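PDB 4QYR: AT-less polyketide synthase from Streptomyces platensis subsp. rosaceus, which is one ketosynthase domain of the isomigrastatin polyketide synthase and probably catalyses decarboxylative carbon-carbon bond formation that extends the growing polyketide chain. Local coordinates for residues 178-182 with 264-268; 287-292 with 429-433; 162-166 with 190-194. All blocks are in the same frame, centred on the assembly; numbering follows the deposited sequence. Where two conformers were deposited one is given.

Contact 1: residues 178-182 with 264-268; sequences VALHR and GSAEN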
loop_
_atom_site.group_PDB
_atom_site.type_symbol
_atom_site.label_atom_id
_atom_site.label_comp_id
_atom_site.label_asym_id
_atom_site.label_seq_id
_atom_site.Cartn_x
_atom_site.Cartn_y
_atom_site.Cartn_z
ATOM N N VAL A 178 0.986 7.127 -7.063
ATOM C CA VAL A 178 0.002 6.129 -6.680
ATOM C C VAL A 178 -0.802 6.524 -5.412
ATOM O O VAL A 178 -2.008 6.277 -5.319
ATOM C CB VAL A 178 0.688 4.804 -6.451
ATOM C CG1 VAL A 178 -0.334 3.747 -6.144
ATOM C CG2 VAL A 178 1.496 4.445 -7.693
ATOM N N ALA A 179 -0.126 7.134 -4.444
ATOM C CA ALA A 179 -0.799 7.681 -3.281
ATOM C C ALA A 179 -1.933 8.580 -3.711
ATOM O O ALA A 179 -3.092 8.352 -3.371
ATOM C CB ALA A 179 0.174 8.460 -2.423
ATOM N N LEU A 180 -1.581 9.610 -4.465
ATOM C CA LEU A 180 -2.561 10.560 -4.962
ATOM C C LEU A 180 -3.710 9.820 -5.625
ATOM O O LEU A 180 -4.870 10.165 -5.441
ATOM C CB LEU A 180 -1.908 11.516 -5.941
ATOM C CG LEU A 180 -2.787 12.628 -6.484
ATOM C CD1 LEU A 180 -3.338 13.450 -5.348
ATOM C CD2 LEU A 180 -2.001 13.504 -7.446
ATOM N N HIS A 181 -3.382 8.762 -6.356
ATOM C CA HIS A 181 -4.385 8.010 -7.093
ATOM C C HIS A 181 -5.313 7.235 -6.150
ATOM O O HIS A 181 -6.519 7.141 -6.385
ATOM C CB HIS A 181 -3.705 7.058 -8.091
ATOM C CG HIS A 181 -4.633 6.047 -8.683
ATOM N ND1 HIS A 181 -5.507 6.343 -9.703
ATOM C CD2 HIS A 181 -4.837 4.741 -8.386
ATOM C CE1 HIS A 181 -6.211 5.267 -10.011
ATOM N NE2 HIS A 181 -5.828 4.282 -9.221
ATOM N N ARG A 182 -4.741 6.678 -5.093
ATOM C CA ARG A 182 -5.492 5.846 -4.184
ATOM C C ARG A 182 -6.409 6.727 -3.366
ATOM O O ARG A 182 -7.571 6.384 -3.112
ATOM C CB ARG A 182 -4.542 5.040 -3.296
ATOM C CG ARG A 182 -5.196 3.994 -2.380
ATOM C CD ARG A 182 -6.273 3.129 -3.052
ATOM N NE ARG A 182 -5.904 2.725 -4.403
ATOM C CZ ARG A 182 -4.955 1.841 -4.680
ATOM N NH1 ARG A 182 -4.684 1.532 -5.942
ATOM N NH2 ARG A 182 -4.279 1.271 -3.693
ATOM N N GLY A 264 -8.438 13.084 -14.210
ATOM C CA GLY A 264 -8.273 11.667 -14.442
ATOM C C GLY A 264 -7.036 11.111 -13.777
ATOM O O GLY A 264 -6.134 11.849 -13.377
ATOM N N SER A 265 -6.971 9.791 -13.700
ATOM C CA SER A 265 -5.990 9.150 -12.850
ATOM C C SER A 265 -6.006 7.650 -13.087
ATOM O O SER A 265 -7.068 7.035 -13.039
ATOM C CB SER A 265 -6.314 9.482 -11.394
ATOM O OG SER A 265 -5.766 8.549 -10.492
ATOM N N ALA A 266 -4.843 7.055 -13.345
ATOM C CA ALA A 266 -4.784 5.606 -13.567
ATOM C C ALA A 266 -3.487 5.009 -13.056
ATOM O O ALA A 266 -2.483 5.710 -12.996
ATOM C CB ALA A 266 -4.957 5.286 -15.053
ATOM N N GLU A 267 -3.509 3.726 -12.689
ATOM C CA GLU A 267 -2.279 2.985 -12.379
ATOM C C GLU A 267 -2.351 1.597 -12.998
ATOM O O GLU A 267 -3.432 1.074 -13.220
ATOM C CB GLU A 267 -2.041 2.877 -10.866
ATOM C CG GLU A 267 -2.744 1.698 -10.233
ATOM C CD GLU A 267 -2.397 1.475 -8.754
ATOM O OE1 GLU A 267 -3.335 1.486 -7.918
ATOM O OE2 GLU A 267 -1.205 1.266 -8.422
ATOM N N ASN A 268 -1.200 1.018 -13.307
ATOM C CA ASN A 268 -1.142 -0.324 -13.888
ATOM C C ASN A 268 0.243 -0.885 -13.710
ATOM O O ASN A 268 1.110 -0.209 -13.188
ATOM C CB ASN A 268 -1.536 -0.325 -15.371
ATOM C CG ASN A 268 -0.421 0.178 -16.309
ATOM O OD1 ASN A 268 0.603 0.716 -15.878
ATOM N ND2 ASN A 268 -0.653 0.028 -17.615
HETATM O O HOH W 1 -5.795 1.660 -9.225
#
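H181 and R182, on buried helix 175-189 of the thiolase-type ketosynthase fold, face S265 and E267 on strand 260-269 of the central sheet; in ketosynthases the corresponding helix follows the nucleophilic cysteine. With CG of H181 anti to its backbone N (chi1 168°), the imidazole reaches over the strand. Its ND1 donates to S265 OG, which meets the ring at its edge; at 2.4 Å the bond is modelled implausibly short, and its exact length is doubtful. The backbone at A266 C and E267 N passes over one face of the same ring, toward its rim. On the far nitrogen a water stands 2.6 Å from H181 NE2 and donates to E267 OE1 at 2.8 Å, bridging ring and carboxylate, whose planes are 75° apart. E267 OE1 also lies 3.6 Å from H181 CD2, while OE2 rests 3.5 Å from V178 CG1. R182 bends at chi2 and chi3 to bring NH1 toward E267 OE1 as a salt bridge, although the atoms are modelled too close for its exact geometry to be trusted. R182 NE has a second carboxylate in E185, and NH1 also pairs with E167 of the second subunit; a bound acetic acid, probably from the crystallisation liquor, adjoins the arginine. With S265 on one nitrogen and the water on the other, the ring rotation is probably set from both sides, though the lengths are uncertain. R182 is placed to offset the negative charge of E267 and E167 of the second subunit, if the pairing is as modelled.

Contact 2: residues 287-292 with 429-433; sequences LIQDAM and NAHVV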
loop_
_atom_site.group_PDB
_atom_site.type_symbol
_atom_site.label_atom_id
_atom_site.label_comp_id
_atom_site.label_asym_id
_atom_site.label_seq_id
_atom_site.Cartn_x
_atom_site.Cartn_y
_atom_site.Cartn_z
ATOM N N LEU A 287 -1.712 2.842 -19.948
ATOM C CA LEU A 287 -1.900 3.625 -18.738
ATOM C C LEU A 287 -2.488 4.980 -19.021
ATOM O O LEU A 287 -3.514 5.348 -18.476
ATOM C CB LEU A 287 -0.565 3.816 -18.024
ATOM C CG LEU A 287 -0.537 4.747 -16.816
ATOM C CD1 LEU A 287 -1.032 3.993 -15.600
ATOM C CD2 LEU A 287 0.844 5.267 -16.562
ATOM N N ILE A 288 -1.800 5.737 -19.865
ATOM C CA ILE A 288 -2.208 7.092 -20.203
ATOM C C ILE A 288 -3.597 7.121 -20.808
ATOM O O ILE A 288 -4.437 7.907 -20.357
ATOM C CB ILE A 288 -1.208 7.734 -21.156
ATOM C CG1 ILE A 288 0.104 7.934 -20.408
ATOM C CG2 ILE A 288 -1.723 9.070 -21.659
ATOM C CD1 ILE A 288 1.273 8.003 -21.297
ATOM N N GLN A 289 -3.850 6.253 -21.787
ATOM C CA GLN A 289 -5.172 6.172 -22.400
ATOM C C GLN A 289 -6.249 5.907 -21.377
ATOM O O GLN A 289 -7.361 6.427 -21.474
ATOM C CB GLN A 289 -5.205 5.086 -23.453
ATOM C CG GLN A 289 -4.075 5.220 -24.414
ATOM C CD GLN A 289 -4.254 4.363 -25.623
ATOM O OE1 GLN A 289 -5.357 3.888 -25.904
ATOM N NE2 GLN A 289 -3.172 4.156 -26.360
ATOM N N ASP A 290 -5.906 5.082 -20.399
ATOM C CA ASP A 290 -6.801 4.778 -19.304
ATOM C C ASP A 290 -7.125 6.062 -18.510
ATOM O O ASP A 290 -8.283 6.345 -18.217
ATOM C CB ASP A 290 -6.162 3.702 -18.428
ATOM C CG ASP A 290 -7.083 3.189 -17.353
ATOM O OD1 ASP A 290 -8.291 3.470 -17.450
ATOM O OD2 ASP A 290 -6.600 2.504 -16.413
ATOM N N ALA A 291 -6.109 6.858 -18.193
ATOM C CA ALA A 291 -6.315 8.017 -17.337
ATOM C C ALA A 291 -6.945 9.132 -18.120
ATOM O O ALA A 291 -7.655 9.982 -17.566
ATOM C CB ALA A 291 -5.017 8.483 -16.734
HETATM N N MSE A 292 -6.675 9.131 -19.420
HETATM C CA MSE A 292 -7.157 10.190 -20.283
HETATM C C MSE A 292 -8.538 9.879 -20.810
HETATM O O MSE A 292 -9.054 10.596 -21.665
HETATM C CB MSE A 292 -6.193 10.404 -21.429
HETATM C CG MSE A 292 -4.953 11.146 -21.036
HETATM SE SE MSE A 292 -5.359 13.032 -20.849
HETATM C CE MSE A 292 -6.121 13.352 -22.628
ATOM N N ASN A 429 3.221 1.773 -12.575
ATOM C CA ASN A 429 3.092 3.074 -13.207
ATOM C C ASN A 429 1.813 3.773 -12.846
ATOM O O ASN A 429 0.752 3.147 -12.768
ATOM C CB ASN A 429 3.146 2.953 -14.724
ATOM C CG ASN A 429 4.160 1.958 -15.189
ATOM O OD1 ASN A 429 5.311 1.957 -14.740
ATOM N ND2 ASN A 429 3.750 1.099 -16.113
ATOM N N ALA A 430 1.901 5.086 -12.673
ATOM C CA ALA A 430 0.720 5.887 -12.431
ATOM C C ALA A 430 0.815 7.121 -13.254
ATOM O O ALA A 430 1.915 7.578 -13.561
ATOM C CB ALA A 430 0.595 6.241 -10.998
ATOM N N HIS A 431 -0.351 7.665 -13.588
ATOM C CA HIS A 431 -0.449 8.841 -14.414
ATOM C C HIS A 431 -1.632 9.608 -13.957
ATOM O O HIS A 431 -2.697 9.027 -13.763
ATOM C CB HIS A 431 -0.608 8.472 -15.878
ATOM C CG HIS A 431 -0.717 9.649 -16.795
ATOM N ND1 HIS A 431 0.384 10.250 -17.367
ATOM C CD2 HIS A 431 -1.798 10.318 -17.258
ATOM C CE1 HIS A 431 -0.016 11.247 -18.138
ATOM N NE2 HIS A 431 -1.333 11.311 -18.083
ATOM N N VAL A 432 -1.456 10.915 -13.810
ATOM C CA VAL A 432 -2.520 11.780 -13.339
ATOM C C VAL A 432 -2.801 12.892 -14.342
ATOM O O VAL A 432 -1.872 13.455 -14.902
ATOM C CB VAL A 432 -2.146 12.392 -11.987
ATOM C CG1 VAL A 432 -3.258 13.271 -11.477
ATOM C CG2 VAL A 432 -1.863 11.300 -10.983
ATOM N N VAL A 433 -4.070 13.214 -14.579
ATOM C CA VAL A 433 -4.386 14.395 -15.385
ATOM C C VAL A 433 -5.000 15.518 -14.533
ATOM O O VAL A 433 -6.071 15.356 -13.936
ATOM C CB VAL A 433 -5.345 14.066 -16.551
ATOM C CG1 VAL A 433 -5.681 15.329 -17.307
ATOM C CG2 VAL A 433 -4.731 13.055 -17.476
#
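H431 carries CG opposite its amide nitrogen (chi1 180°), which stands the imidazole up from strand 428-435 toward helix 281-291, where I288, with CG1 turned beside its own backbone N, lays that methylene over the ring. The result is a CH-pi contact: I288 CG1 is 4.0 Å from the ring centroid, 15° off the normal, with ND1 the nearest ring atom. A291 comes to the edge instead, its CB 3.7 Å from H431 CD2, so that two successive turns of helix meet the ring from different sides. The polar end of the histidine is taken up within the sheet, where ND1 bonds S421 OG.

Helix 281-291 belongs to an outer helical layer of the thiolase-type alpha/beta sandwich and runs roughly along the strand, the two local axes 36° apart. N429, H431 and V433 point to it, whereas A430 and V432 turn to the opposite face of the sheet and meet helix 175-189. L287 packs one turn before A291, beside the root of the histidine: CD2 touches H431 CB at 3.6 Å and N429 CB at 3.7 Å, and CD1 rests 3.5 Å from N429 O. At the other end, M292, a selenomethionine just past the helix, bends at chi2 and chi3 to set SE 3.4 Å from V433 CG2, the two chains crossing at about a right angle. Helix 313-331 closes over the outer side, with L321 against I288 and L328 against M292, and I300 packs on both M292 and V433.

Contact 3: residues 162-166 with 190-194; sequences VHGPS and GRCEM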
loop_
_atom_site.group_PDB
_atom_site.type_symbol
_atom_site.label_atom_id
_atom_site.label_comp_id
_atom_site.label_asym_id
_atom_site.label_seq_id
_atom_site.Cartn_x
_atom_site.Cartn_y
_atom_site.Cartn_z
ATOM N N VAL A 162 -8.011 10.844 12.809
ATOM C CA VAL A 162 -8.943 10.504 11.745
ATOM C C VAL A 162 -9.015 8.975 11.554
ATOM O O VAL A 162 -8.155 8.259 12.043
ATOM C CB VAL A 162 -8.542 11.178 10.463
ATOM C CG1 VAL A 162 -8.441 12.639 10.708
ATOM C CG2 VAL A 162 -7.215 10.629 10.016
ATOM N N HIS A 163 -10.034 8.493 10.844
ATOM C CA HIS A 163 -10.367 7.077 10.826
ATOM C C HIS A 163 -10.529 6.489 9.441
ATOM O O HIS A 163 -11.062 5.392 9.291
ATOM C CB HIS A 163 -11.657 6.853 11.597
ATOM C CG HIS A 163 -11.600 7.356 12.998
ATOM N ND1 HIS A 163 -12.156 8.560 13.376
ATOM C CD2 HIS A 163 -11.023 6.839 14.108
ATOM C CE1 HIS A 163 -11.931 8.756 14.663
ATOM N NE2 HIS A 163 -11.238 7.730 15.128
ATOM N N GLY A 164 -10.098 7.228 8.426
ATOM C CA GLY A 164 -10.120 6.706 7.079
ATOM C C GLY A 164 -9.000 5.692 7.001
ATOM O O GLY A 164 -8.260 5.520 7.956
ATOM N N PRO A 165 -8.869 5.003 5.872
ATOM C CA PRO A 165 -7.720 4.116 5.666
ATOM C C PRO A 165 -6.391 4.860 5.812
ATOM O O PRO A 165 -6.259 5.963 5.266
ATOM C CB PRO A 165 -7.909 3.645 4.227
ATOM C CG PRO A 165 -9.371 3.718 4.022
ATOM C CD PRO A 165 -9.851 4.908 4.786
ATOM N N SER A 166 -5.438 4.261 6.527
ATOM C CA SER A 166 -4.099 4.815 6.737
ATOM C C SER A 166 -3.039 3.881 6.158
ATOM O O SER A 166 -2.765 2.831 6.711
ATOM C CB SER A 166 -3.839 5.027 8.226
ATOM O OG SER A 166 -2.627 5.742 8.469
ATOM N N GLY A 190 -16.533 7.552 -2.005
ATOM C CA GLY A 190 -17.289 7.939 -0.827
ATOM C C GLY A 190 -16.710 7.456 0.496
ATOM O O GLY A 190 -17.170 7.871 1.567
ATOM N N ARG A 191 -15.714 6.574 0.431
ATOM C CA ARG A 191 -15.080 6.063 1.640
ATOM C C ARG A 191 -14.463 7.203 2.427
ATOM O O ARG A 191 -14.478 7.202 3.658
ATOM C CB ARG A 191 -14.014 5.017 1.307
ATOM C CG ARG A 191 -13.138 4.617 2.503
ATOM C CD ARG A 191 -13.953 4.086 3.696
ATOM N NE ARG A 191 -13.087 3.712 4.806
ATOM C CZ ARG A 191 -13.026 4.373 5.951
ATOM N NH1 ARG A 191 -13.791 5.431 6.147
ATOM N NH2 ARG A 191 -12.200 3.976 6.905
ATOM N N CYS A 192 -13.922 8.184 1.718
ATOM C CA CYS A 192 -13.337 9.338 2.384
ATOM C C CYS A 192 -14.057 10.617 1.981
ATOM O O CYS A 192 -14.594 10.739 0.866
ATOM C CB CYS A 192 -11.849 9.445 2.089
ATOM S SG CYS A 192 -10.970 8.054 2.763
ATOM N N GLU A 193 -14.081 11.561 2.910
ATOM C CA GLU A 193 -14.735 12.829 2.680
ATOM C C GLU A 193 -13.654 13.879 2.379
ATOM O O GLU A 193 -13.907 14.886 1.719
ATOM C CB GLU A 193 -15.570 13.185 3.895
ATOM C CG GLU A 193 -16.561 14.278 3.692
ATOM C CD GLU A 193 -17.379 14.509 4.950
ATOM O OE1 GLU A 193 -17.685 13.507 5.655
ATOM O OE2 GLU A 193 -17.673 15.695 5.250
HETATM N N MSE A 194 -12.444 13.597 2.866
HETATM C CA MSE A 194 -11.220 14.339 2.565
HETATM C C MSE A 194 -10.063 13.374 2.735
HETATM O O MSE A 194 -10.182 12.422 3.495
HETATM C CB MSE A 194 -11.061 15.529 3.496
HETATM C CG MSE A 194 -11.925 16.706 3.113
HETATM SE SE MSE A 194 -11.599 18.282 4.179
HETATM C CE MSE A 194 -9.715 18.357 4.004
HETATM O O HOH W 2 -13.961 5.900 8.727
#
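R191 and P165 meet guanidinium to ring, with C192 beside them. R191 was modelled in two conformers, and the details here hold for one of them. The proline ring approaches one face of the guanidinium: P165 CD lies 3.0 Å above the plane, offset toward the rim and 3.3 Å from R191 NH2. The arginine bends at chi2 and then runs straight through chi3, which delivers NH2 to the backbone oxygen H163 O. That hydrogen bond is 3.0 Å long with an angle of 151° at the hydrogen; it lies in the carbonyl plane, on a lone pair, and close to the plane of the guanidinium. A water donates to the same H163 O and accepts from R191 NH1 at 2.6 Å, closing a second route between the two groups. The main polar partner of NH2 is the backbone oxygen of E267 in the second subunit, which helps fix the guanidinium's orientation. C192 SG packs against P165 CD at 3.9 Å. The two loops, one between helix 149-160 and strand 166-169, the other between helix 175-189 and strand 194-201, flank strand 117-122, where Y120 touches both P165 and C192.

Overall arrangement
Contacts 1 and 2 adjoin, their centres 8 Å apart, because strands 260-269 and 428-435 are neighbours in the central sheet: G264 O lies 2.8 Å from V433 N, and N268 N 2.9 Å from N429 O. They lie on opposite faces of that sheet, helix 281-291 on one and on the other helix 175-189, which, as in other ketosynthases, follows the nucleophilic cysteine. Contact 3 stands apart within the chain, its centre about 16 Å from that of contact 1 and 24 Å from that of contact 2. The dimer brings it back: residues 162-166 and 190-194 of one subunit dock on the end of strand 260-269 and G270 of the other, beside the R182-E267 cluster of contact 1.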